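Local atomic coordinates of putative exported protein (Bordetella pertussis Tohama I, PDB entry 2PFZ), a protein that binds pyroglutamic acid as an extracytoplasmic solute receptor, probably delivering it to a tripartite ATP-independent periplasmic (TRAP) transporter. Residues A[119-124]-A[200-205]; A[139-144]-A[155-160]; A[49-54]-A[209-214]. All blocks are in the same frame, centred on the assembly; numbering follows the deposited sequence.

All three contacts are mostly buried, but their chemistry follows their place in the fold. Contacts 1 and 2 reach the same mixed six-strand sheet and both touch pyroglutamic acid; they meet where Trp204 NE1 probably hydrogen-bonds Tyr144 OH, 2.9 Å away. Contact 1 pairs backbones through irregular loops at the pocket, whereas contact 2 is regular parallel sheet with a solvent-exposed side and an arginine gripping the ligand's carboxylate. Contact 3, centred about 25 Å from the centre of contact 1, packs a helix against a strand of the separate antiparallel sheet, largely through aliphatic side chains. Residues 200-205 lead almost directly into 209-214, and contact 3 closes the chain loop in which the other two are nested.

Contact 1: A[119-124]-A[200-205]; sequences WPPQGI and DTEAWL. With PCA (pyroglutamic acid), chain B.
Part of the wall of the pyroglutamic acid pocket is built here, with Trp119 and Gln122, where 119-124, which leads into strand 123-126, and the loop 200-205 run roughly antiparallel in this periplasmic binding protein. Gln122 joins them through its backbone: its N donates to Trp204 O (2.9 Å), while its O takes two hydrogen bonds on its lone pairs, from Ala203 N (3.0 Å, nearly straight at 172°) and Thr201 OG1 (2.8 Å). With chi1 at 54°, Thr201 places this hydroxyl between its own backbone N and carbonyl carbon, while its methyl reaches Ile124 CD1. The aliphatic part of Gln122 lies over one face of Trp204, with CG 3.5 Å from the centroid of the five-membered ring, a CH-pi contact. Rigid, apolar Pro121 suits the neighbouring site: its CB packs on Glu202 CB (3.5 Å) and its CG on Leu205. A water bound by Asp200 OD1 and Glu202 N also gives a weak bond to Pro121 O. At the other end, Trp119 offers a ring face to the ligand, whose CD lies 3.3 Å above the ring plane, and its NE1 is tied to Asn208. Two donors on one carbonyl oxygen fix the Gln122 backbone; the indole face supplies apolar packing for the lactam ring, while Arg142, Ser181, Ser182 and Thr185 hydrogen-bond the ligand.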
loop_
_atom_site.group_PDB
_atom_site.type_symbol
_atom_site.label_atom_id
_atom_site.label_comp_id
_atom_site.label_asym_id
_atom_site.label_seq_id
_atom_site.Cartn_x
_atom_site.Cartn_y
_atom_site.Cartn_z
ATOM N N TRP A 119 3.043 3.854 0.450
ATOM C CA TRP A 119 2.113 4.701 1.194
ATOM C C TRP A 119 2.892 5.279 2.388
ATOM O O TRP A 119 3.931 4.740 2.771
ATOM C CB TRP A 119 0.966 3.845 1.751
ATOM C CG TRP A 119 -0.101 3.433 0.761
ATOM C CD1 TRP A 119 -0.113 2.313 -0.015
ATOM C CD2 TRP A 119 -1.321 4.112 0.513
ATOM N NE1 TRP A 119 -1.277 2.245 -0.748
ATOM C CE2 TRP A 119 -2.034 3.358 -0.457
ATOM C CE3 TRP A 119 -1.875 5.304 0.984
ATOM C CZ2 TRP A 119 -3.280 3.745 -0.931
ATOM C CZ3 TRP A 119 -3.114 5.694 0.506
ATOM C CH2 TRP A 119 -3.810 4.909 -0.435
ATOM N N PRO A 120 2.392 6.378 2.984
ATOM C CA PRO A 120 3.036 6.930 4.193
ATOM C C PRO A 120 3.000 5.993 5.420
ATOM O O PRO A 120 2.266 4.993 5.441
ATOM C CB PRO A 120 2.264 8.222 4.431
ATOM C CG PRO A 120 1.674 8.554 3.003
ATOM C CD PRO A 120 1.275 7.225 2.531
ATOM N N PRO A 121 3.844 6.283 6.429
ATOM C CA PRO A 121 3.941 5.397 7.592
ATOM C C PRO A 121 2.621 5.220 8.320
ATOM O O PRO A 121 1.869 6.184 8.496
ATOM C CB PRO A 121 4.969 6.105 8.471
ATOM C CG PRO A 121 5.820 6.871 7.479
ATOM C CD PRO A 121 4.795 7.415 6.536
ATOM N N GLN A 122 2.333 3.986 8.687
ATOM C CA GLN A 122 0.991 3.632 9.146
ATOM C C GLN A 122 0.790 3.867 10.617
ATOM O O GLN A 122 1.560 3.361 11.438
ATOM C CB GLN A 122 0.699 2.178 8.839
ATOM C CG GLN A 122 0.918 1.855 7.346
ATOM C CD GLN A 122 -0.218 2.275 6.429
ATOM O OE1 GLN A 122 -0.066 3.179 5.593
ATOM N NE2 GLN A 122 -1.326 1.603 6.536
ATOM N N GLY A 123 -0.294 4.581 10.939
ATOM C CA GLY A 123 -0.628 4.861 12.333
ATOM C C GLY A 123 -1.996 4.320 12.657
ATOM O O GLY A 123 -2.649 3.722 11.805
ATOM N N ILE A 124 -2.428 4.521 13.894
ATOM C CA ILE A 124 -3.697 3.981 14.371
ATOM C C ILE A 124 -4.654 5.106 14.556
ATOM O O ILE A 124 -4.394 6.019 15.360
ATOM C CB ILE A 124 -3.574 3.289 15.754
ATOM C CG1 ILE A 124 -2.352 2.363 15.799
ATOM C CG2 ILE A 124 -4.877 2.507 16.057
ATOM C CD1 ILE A 124 -1.921 1.979 17.250
ATOM N N ASP A 200 0.764 8.160 15.609
ATOM C CA ASP A 200 1.750 8.143 14.524
ATOM C C ASP A 200 2.786 7.043 14.773
ATOM O O ASP A 200 3.988 7.318 14.946
ATOM C CB ASP A 200 2.402 9.529 14.478
ATOM C CG ASP A 200 3.183 9.808 13.188
ATOM O OD1 ASP A 200 2.974 9.122 12.156
ATOM O OD2 ASP A 200 3.972 10.775 13.205
ATOM N N THR A 201 2.334 5.792 14.754
ATOM C CA THR A 201 3.216 4.658 15.047
ATOM C C THR A 201 4.259 4.374 13.966
ATOM O O THR A 201 5.253 3.670 14.235
ATOM C CB THR A 201 2.423 3.370 15.339
ATOM O OG1 THR A 201 1.515 3.084 14.258
ATOM C CG2 THR A 201 1.617 3.554 16.636
ATOM N N GLU A 202 4.013 4.869 12.745
ATOM C CA GLU A 202 4.927 4.616 11.622
ATOM C C GLU A 202 5.309 3.137 11.607
ATOM O O GLU A 202 6.480 2.768 11.380
ATOM C CB GLU A 202 6.191 5.522 11.686
ATOM C CG GLU A 202 5.881 7.013 11.866
ATOM C CD GLU A 202 7.101 7.903 11.672
ATOM O OE1 GLU A 202 8.147 7.649 12.316
ATOM O OE2 GLU A 202 6.998 8.853 10.860
ATOM N N ALA A 203 4.301 2.281 11.782
ATOM C CA ALA A 203 4.521 0.848 12.014
ATOM C C ALA A 203 5.018 0.092 10.801
ATOM O O ALA A 203 5.791 -0.870 10.932
ATOM C CB ALA A 203 3.243 0.178 12.620
ATOM N N TRP A 204 4.584 0.529 9.620
ATOM C CA TRP A 204 5.070 -0.051 8.363
ATOM C C TRP A 204 4.736 0.937 7.262
ATOM O O TRP A 204 4.031 1.918 7.508
ATOM C CB TRP A 204 4.465 -1.454 8.095
ATOM C CG TRP A 204 3.006 -1.514 7.793
ATOM C CD1 TRP A 204 2.414 -1.505 6.540
ATOM C CD2 TRP A 204 1.945 -1.630 8.737
ATOM N NE1 TRP A 204 1.036 -1.564 6.666
ATOM C CE2 TRP A 204 0.722 -1.649 8.005
ATOM C CE3 TRP A 204 1.900 -1.694 10.145
ATOM C CZ2 TRP A 204 -0.529 -1.747 8.633
ATOM C CZ3 TRP A 204 0.643 -1.794 10.777
ATOM C CH2 TRP A 204 -0.558 -1.807 10.015
ATOM N N LEU A 205 5.232 0.673 6.054
ATOM C CA LEU A 205 4.919 1.486 4.900
ATOM C C LEU A 205 4.535 0.529 3.762
ATOM O O LEU A 205 5.394 0.027 3.042
ATOM C CB LEU A 205 6.072 2.419 4.472
ATOM C CG LEU A 205 6.454 3.661 5.308
ATOM C CD1 LEU A 205 7.236 3.230 6.549
ATOM C CD2 LEU A 205 7.294 4.666 4.507
HETATM N N PCA B . -4.249 3.587 2.809
HETATM C CA PCA B . -4.787 2.399 2.117
HETATM C CB PCA B . -3.800 1.234 2.182
HETATM C CG PCA B . -2.617 1.727 2.992
HETATM C CD PCA B . -2.949 3.164 3.274
HETATM O OE PCA B . -2.161 3.947 3.826
HETATM C C PCA B . -6.032 1.985 2.868
HETATM O O PCA B . -6.877 1.234 2.364
HETATM O OXT PCA B . -6.197 2.417 4.020
HETATM O O HOH W 1 2.206 6.597 11.381
#

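Contact 2: A[139-144]-A[155-160]; sequences LKWRAY and VGAQPV. With PCA (pyroglutamic acid), chain B.
The indole of Trp141 meets Ala157, Val155 and Pro159 obliquely, its CE3 coming 3.6 Å from Ala157 CB, while two other flat groups of 139-144 meet the ligand. Tyr144 lays one ring face against pyroglutamic acid, whose CB stands 3.8 Å above the ring centre. The guanidinium of Arg142 has Tyr144 CB over one face and receives the ligand's carboxylate at its edge. These residues belong to a beta-alpha-beta unit: strand 140-143, helix 146-155 and strand 158-161, with the two strands parallel at the outer side of the mixed sheet.

Four backbone hydrogen bonds join the strands: Gln158 N to Leu139 O, Trp141 N to Gln158 O, Val160 N to Trp141 O and Ala143 N to Val160 O, the last 2.8 Å long. Pro159 is tolerated because this pairing uses the N-H and C=O of Gln158 and Val160 and needs no N-H from residue 159; its CA adds a CA-H...O contact to Trp141 O (3.2 Å). Trp141 and Pro159 share the face toward helix 146-155, where Ala152 touches both and small Ala143 packs on Thr148 and Ala149. Lys140, Arg142, Gln158 and Val160 take the other face, where the polar chains of Lys140 and Gln158 suit the solvent-exposed side, Lys140 NZ also bonding Gly174 O. Gly156, at positive phi, ends the helix in a Schellman motif.

Arg142 leaves with CG anti to its N (chi1 173°) and bends at chi2, carrying its end to the pocket. Val162 O accepts from NE and helps fix the guanidinium's rotation. Arg142 makes a bidentate grip on the pyroglutamic acid carboxylate, Arg142 NH1 to OXT at 2.9 Å and Arg142 NH2 to O at 2.8 Å.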
loop_
_atom_site.group_PDB
_atom_site.type_symbol
_atom_site.label_atom_id
_atom_site.label_comp_id
_atom_site.label_asym_id
_atom_site.label_seq_id
_atom_site.Cartn_x
_atom_site.Cartn_y
_atom_site.Cartn_z
ATOM N N LEU A 139 -11.326 -3.331 20.005
ATOM C CA LEU A 139 -11.549 -2.274 19.015
ATOM C C LEU A 139 -12.376 -2.842 17.846
ATOM O O LEU A 139 -12.180 -3.995 17.486
ATOM C CB LEU A 139 -10.197 -1.696 18.528
ATOM C CG LEU A 139 -9.577 -0.540 19.343
ATOM C CD1 LEU A 139 -8.202 -0.153 18.818
ATOM C CD2 LEU A 139 -10.527 0.674 19.331
ATOM N N LYS A 140 -13.302 -2.041 17.307
ATOM C CA LYS A 140 -14.069 -2.378 16.102
ATOM C C LYS A 140 -13.229 -1.928 14.907
ATOM O O LYS A 140 -13.366 -0.812 14.427
ATOM C CB LYS A 140 -15.429 -1.653 16.060
ATOM C CG LYS A 140 -16.433 -2.051 17.150
ATOM C CD LYS A 140 -17.837 -1.501 16.831
ATOM C CE LYS A 140 -17.994 -0.039 17.247
ATOM N NZ LYS A 140 -19.305 0.534 16.813
ATOM N N TRP A 141 -12.360 -2.811 14.444
ATOM C CA TRP A 141 -11.238 -2.439 13.587
ATOM C C TRP A 141 -11.571 -2.631 12.109
ATOM O O TRP A 141 -12.161 -3.637 11.742
ATOM C CB TRP A 141 -10.087 -3.346 13.974
ATOM C CG TRP A 141 -8.744 -3.126 13.361
ATOM C CD1 TRP A 141 -8.351 -3.470 12.098
ATOM C CD2 TRP A 141 -7.565 -2.655 14.037
ATOM N NE1 TRP A 141 -7.002 -3.195 11.930
ATOM C CE2 TRP A 141 -6.495 -2.718 13.110
ATOM C CE3 TRP A 141 -7.309 -2.191 15.347
ATOM C CZ2 TRP A 141 -5.185 -2.304 13.430
ATOM C CZ3 TRP A 141 -5.993 -1.774 15.679
ATOM C CH2 TRP A 141 -4.947 -1.844 14.717
ATOM N N ARG A 142 -11.207 -1.660 11.289
ATOM C CA ARG A 142 -11.297 -1.782 9.840
ATOM C C ARG A 142 -9.953 -2.262 9.279
ATOM O O ARG A 142 -8.924 -1.577 9.399
ATOM C CB ARG A 142 -11.713 -0.451 9.221
ATOM C CG ARG A 142 -11.679 -0.409 7.665
ATOM C CD ARG A 142 -10.362 0.221 7.141
ATOM N NE ARG A 142 -10.270 0.241 5.676
ATOM C CZ ARG A 142 -9.311 0.878 5.004
ATOM N NH1 ARG A 142 -8.378 1.583 5.662
ATOM N NH2 ARG A 142 -9.298 0.824 3.672
ATOM N N ALA A 143 -9.970 -3.445 8.676
ATOM C CA ALA A 143 -8.795 -3.957 7.991
ATOM C C ALA A 143 -8.886 -3.512 6.546
ATOM O O ALA A 143 -9.973 -3.266 6.035
ATOM C CB ALA A 143 -8.735 -5.478 8.072
ATOM N N TYR A 144 -7.729 -3.382 5.901
ATOM C CA TYR A 144 -7.674 -3.150 4.459
ATOM C C TYR A 144 -6.897 -4.276 3.761
ATOM O O TYR A 144 -6.697 -4.246 2.542
ATOM C CB TYR A 144 -7.074 -1.755 4.172
ATOM C CG TYR A 144 -5.620 -1.535 4.579
ATOM C CD1 TYR A 144 -5.290 -0.643 5.609
ATOM C CD2 TYR A 144 -4.574 -2.218 3.935
ATOM C CE1 TYR A 144 -3.959 -0.435 5.981
ATOM C CE2 TYR A 144 -3.234 -2.020 4.294
ATOM C CZ TYR A 144 -2.937 -1.110 5.325
ATOM O OH TYR A 144 -1.633 -0.872 5.693
ATOM N N VAL A 155 -3.717 -8.087 18.436
ATOM C CA VAL A 155 -3.845 -7.115 19.522
ATOM C C VAL A 155 -5.180 -7.263 20.272
ATOM O O VAL A 155 -5.474 -6.489 21.187
ATOM C CB VAL A 155 -3.591 -5.620 19.085
ATOM C CG1 VAL A 155 -2.157 -5.435 18.592
ATOM C CG2 VAL A 155 -4.622 -5.117 18.044
ATOM N N GLY A 156 -5.964 -8.261 19.873
ATOM C CA GLY A 156 -7.293 -8.495 20.426
ATOM C C GLY A 156 -8.387 -7.613 19.866
ATOM O O GLY A 156 -9.470 -7.530 20.449
ATOM N N ALA A 157 -8.124 -6.938 18.741
ATOM C CA ALA A 157 -9.183 -6.177 18.066
ATOM C C ALA A 157 -10.027 -7.116 17.199
ATOM O O ALA A 157 -9.663 -8.286 16.988
ATOM C CB ALA A 157 -8.610 -5.029 17.221
ATOM N N GLN A 158 -11.148 -6.609 16.700
ATOM C CA GLN A 158 -12.063 -7.439 15.914
ATOM C C GLN A 158 -12.204 -6.814 14.537
ATOM O O GLN A 158 -12.829 -5.762 14.383
ATOM C CB GLN A 158 -13.404 -7.594 16.638
ATOM C CG GLN A 158 -13.264 -8.418 17.947
ATOM C CD GLN A 158 -14.535 -8.483 18.768
ATOM O OE1 GLN A 158 -14.798 -9.483 19.445
ATOM N NE2 GLN A 158 -15.322 -7.411 18.727
ATOM N N PRO A 159 -11.528 -7.410 13.539
ATOM C CA PRO A 159 -11.504 -6.695 12.286
ATOM C C PRO A 159 -12.605 -7.087 11.331
ATOM O O PRO A 159 -13.138 -8.208 11.391
ATOM C CB PRO A 159 -10.160 -7.094 11.701
ATOM C CG PRO A 159 -9.999 -8.534 12.147
ATOM C CD PRO A 159 -10.714 -8.639 13.485
ATOM N N VAL A 160 -12.913 -6.147 10.452
ATOM C CA VAL A 160 -13.682 -6.417 9.259
ATOM C C VAL A 160 -12.986 -5.675 8.106
ATOM O O VAL A 160 -12.520 -4.546 8.259
ATOM C CB VAL A 160 -15.161 -6.012 9.418
ATOM C CG1 VAL A 160 -15.299 -4.543 9.665
ATOM C CG2 VAL A 160 -15.952 -6.418 8.182
HETATM N N PCA B . -4.249 3.587 2.809
HETATM C CA PCA B . -4.787 2.399 2.117
HETATM C CB PCA B . -3.800 1.234 2.182
HETATM C CG PCA B . -2.617 1.727 2.992
HETATM C CD PCA B . -2.949 3.164 3.274
HETATM O OE PCA B . -2.161 3.947 3.826
HETATM C C PCA B . -6.032 1.985 2.868
HETATM O O PCA B . -6.877 1.234 2.364
HETATM O OXT PCA B . -6.197 2.417 4.020
#

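Contact 3: A[49-54]-A[209-214]; sequences EIKRAV and AVLVNK
Val54 and Asn213 form the centre of this contact, where helix 50-55 packs on the end of strand 207-213. Val54 turns CG1 into the strand backbone, 3.5 Å from Asn213 N, 3.8 Å from Val212 C and 4.3 Å from Leu211 CB. Its chi1 of 175° sets CG1 anti to the backbone N, which brings that methyl to the strand. A short, branched side chain suits a place directly against a main chain. One hydrogen bond crosses: Asn213 ND2 donates to Val54 O over 3.0 Å. The donor approaches nearly along the C=O axis, with the oxygen tilted 17° from the plane of the amide. One turn back along the helix, Lys51 contributes its aliphatic part, CG lying 3.9 Å from Leu211 CD1, with the two side chains crossing.

In the next shell, Val54 N is bonded to Ile50 O (3.0 Å), which holds the valine in the helical turn. Leu211 sits on the middle strand of an antiparallel sheet, its backbone paired with Gly62 of strand 61-65, and points toward the helix; Val212 points the other way, against Ile61 and Trp3. Lys51 also packs on Ile64 and Met111, while its amino group makes a long, weak ion pair with Glu72. The helix and strand segments run in similar directions, 24° apart.

Asn213 also occupies the N-cap position of helix 214-218, its OD1 accepting from Ala216 N. An asparagine suits this place because its amide has both an acceptor and a donor: the oxygen caps the following helix while the nitrogen satisfies a carbonyl of helix 50-55, so one buried side chain couples two helices.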
loop_
_atom_site.group_PDB
_atom_site.type_symbol
_atom_site.label_atom_id
_atom_site.label_comp_id
_atom_site.label_asym_id
_atom_site.label_seq_id
_atom_site.Cartn_x
_atom_site.Cartn_y
_atom_site.Cartn_z
ATOM N N GLU A 49 -9.440 -7.327 -6.867
ATOM C CA GLU A 49 -9.641 -7.869 -8.237
ATOM C C GLU A 49 -8.551 -7.517 -9.246
ATOM O O GLU A 49 -8.444 -8.164 -10.298
ATOM C CB GLU A 49 -10.971 -7.382 -8.809
ATOM C CG GLU A 49 -12.184 -7.765 -8.007
ATOM C CD GLU A 49 -13.445 -7.056 -8.462
ATOM O OE1 GLU A 49 -13.370 -6.104 -9.299
ATOM O OE2 GLU A 49 -14.518 -7.441 -7.929
ATOM N N ILE A 50 -7.737 -6.514 -8.935
ATOM C CA ILE A 50 -6.907 -5.882 -9.982
ATOM C C ILE A 50 -5.785 -6.815 -10.492
ATOM O O ILE A 50 -5.498 -6.852 -11.710
ATOM C CB ILE A 50 -6.438 -4.443 -9.587
ATOM C CG1 ILE A 50 -7.645 -3.486 -9.512
ATOM C CG2 ILE A 50 -5.399 -3.898 -10.583
ATOM C CD1 ILE A 50 -7.352 -2.147 -8.843
ATOM N N LYS A 51 -5.199 -7.617 -9.598
ATOM C CA LYS A 51 -4.091 -8.479 -10.014
ATOM C C LYS A 51 -4.600 -9.528 -10.996
ATOM O O LYS A 51 -3.962 -9.767 -12.029
ATOM C CB LYS A 51 -3.368 -9.152 -8.835
ATOM C CG LYS A 51 -2.068 -9.946 -9.238
ATOM C CD LYS A 51 -1.535 -10.822 -8.049
ATOM C CE LYS A 51 -1.856 -12.334 -8.299
ATOM N NZ LYS A 51 -3.112 -12.554 -9.200
ATOM N N ARG A 52 -5.752 -10.131 -10.682
ATOM C CA ARG A 52 -6.380 -11.108 -11.589
ATOM C C ARG A 52 -6.783 -10.461 -12.920
ATOM O O ARG A 52 -6.638 -11.075 -13.982
ATOM C CB ARG A 52 -7.589 -11.764 -10.903
ATOM C CG ARG A 52 -8.288 -12.882 -11.678
ATOM C CD ARG A 52 -9.406 -12.350 -12.601
ATOM N NE ARG A 52 -10.525 -11.754 -11.861
ATOM C CZ ARG A 52 -11.270 -10.744 -12.299
ATOM N NH1 ARG A 52 -11.008 -10.203 -13.480
ATOM N NH2 ARG A 52 -12.263 -10.267 -11.547
ATOM N N ALA A 53 -7.265 -9.218 -12.864
ATOM C CA ALA A 53 -7.621 -8.475 -14.084
ATOM C C ALA A 53 -6.423 -8.301 -15.029
ATOM O O ALA A 53 -6.553 -8.502 -16.235
ATOM C CB ALA A 53 -8.241 -7.137 -13.728
ATOM N N VAL A 54 -5.256 -7.959 -14.480
ATOM C CA VAL A 54 -4.038 -7.805 -15.276
ATOM C C VAL A 54 -3.458 -9.189 -15.674
ATOM O O VAL A 54 -2.956 -9.350 -16.774
ATOM C CB VAL A 54 -2.954 -6.968 -14.529
ATOM C CG1 VAL A 54 -1.641 -6.921 -15.330
ATOM C CG2 VAL A 54 -3.464 -5.561 -14.256
ATOM N N ALA A 209 1.779 -1.313 -6.281
ATOM C CA ALA A 209 2.621 -1.694 -7.390
ATOM C C ALA A 209 1.789 -1.573 -8.642
ATOM O O ALA A 209 0.610 -1.960 -8.673
ATOM C CB ALA A 209 3.106 -3.144 -7.248
ATOM N N VAL A 210 2.420 -1.055 -9.688
ATOM C CA VAL A 210 1.770 -1.030 -10.990
ATOM C C VAL A 210 2.319 -2.220 -11.777
ATOM O O VAL A 210 3.531 -2.321 -11.997
ATOM C CB VAL A 210 2.015 0.298 -11.703
ATOM C CG1 VAL A 210 1.506 0.234 -13.158
ATOM C CG2 VAL A 210 1.319 1.427 -10.924
ATOM N N LEU A 211 1.412 -3.122 -12.146
ATOM C CA LEU A 211 1.731 -4.371 -12.828
ATOM C C LEU A 211 1.317 -4.237 -14.268
ATOM O O LEU A 211 0.368 -3.527 -14.578
ATOM C CB LEU A 211 0.952 -5.532 -12.226
ATOM C CG LEU A 211 0.896 -5.693 -10.706
ATOM C CD1 LEU A 211 0.165 -7.016 -10.381
ATOM C CD2 LEU A 211 2.291 -5.674 -10.089
ATOM N N VAL A 212 2.041 -4.940 -15.132
ATOM C CA VAL A 212 1.796 -4.925 -16.570
ATOM C C VAL A 212 1.696 -6.371 -17.048
ATOM O O VAL A 212 2.503 -7.242 -16.655
ATOM C CB VAL A 212 2.953 -4.187 -17.327
ATOM C CG1 VAL A 212 2.784 -4.313 -18.841
ATOM C CG2 VAL A 212 3.000 -2.720 -16.964
ATOM N N ASN A 213 0.699 -6.643 -17.888
ATOM C CA ASN A 213 0.610 -7.942 -18.552
ATOM C C ASN A 213 1.725 -8.118 -19.614
ATOM O O ASN A 213 1.855 -7.284 -20.527
ATOM C CB ASN A 213 -0.777 -8.125 -19.188
ATOM C CG ASN A 213 -0.927 -9.475 -19.860
ATOM O OD1 ASN A 213 -0.552 -9.648 -21.030
ATOM N ND2 ASN A 213 -1.477 -10.441 -19.130
ATOM N N LYS A 214 2.526 -9.180 -19.484
ATOM C CA LYS A 214 3.687 -9.396 -20.384
ATOM C C LYS A 214 3.266 -9.465 -21.857
ATOM O O LYS A 214 3.912 -8.873 -22.736
ATOM C CB LYS A 214 4.423 -10.710 -20.050
ATOM C CG LYS A 214 4.972 -10.822 -18.654
ATOM C CD LYS A 214 6.449 -10.409 -18.577
ATOM C CE LYS A 214 7.181 -10.985 -17.364
ATOM N NZ LYS A 214 8.691 -10.714 -17.549
#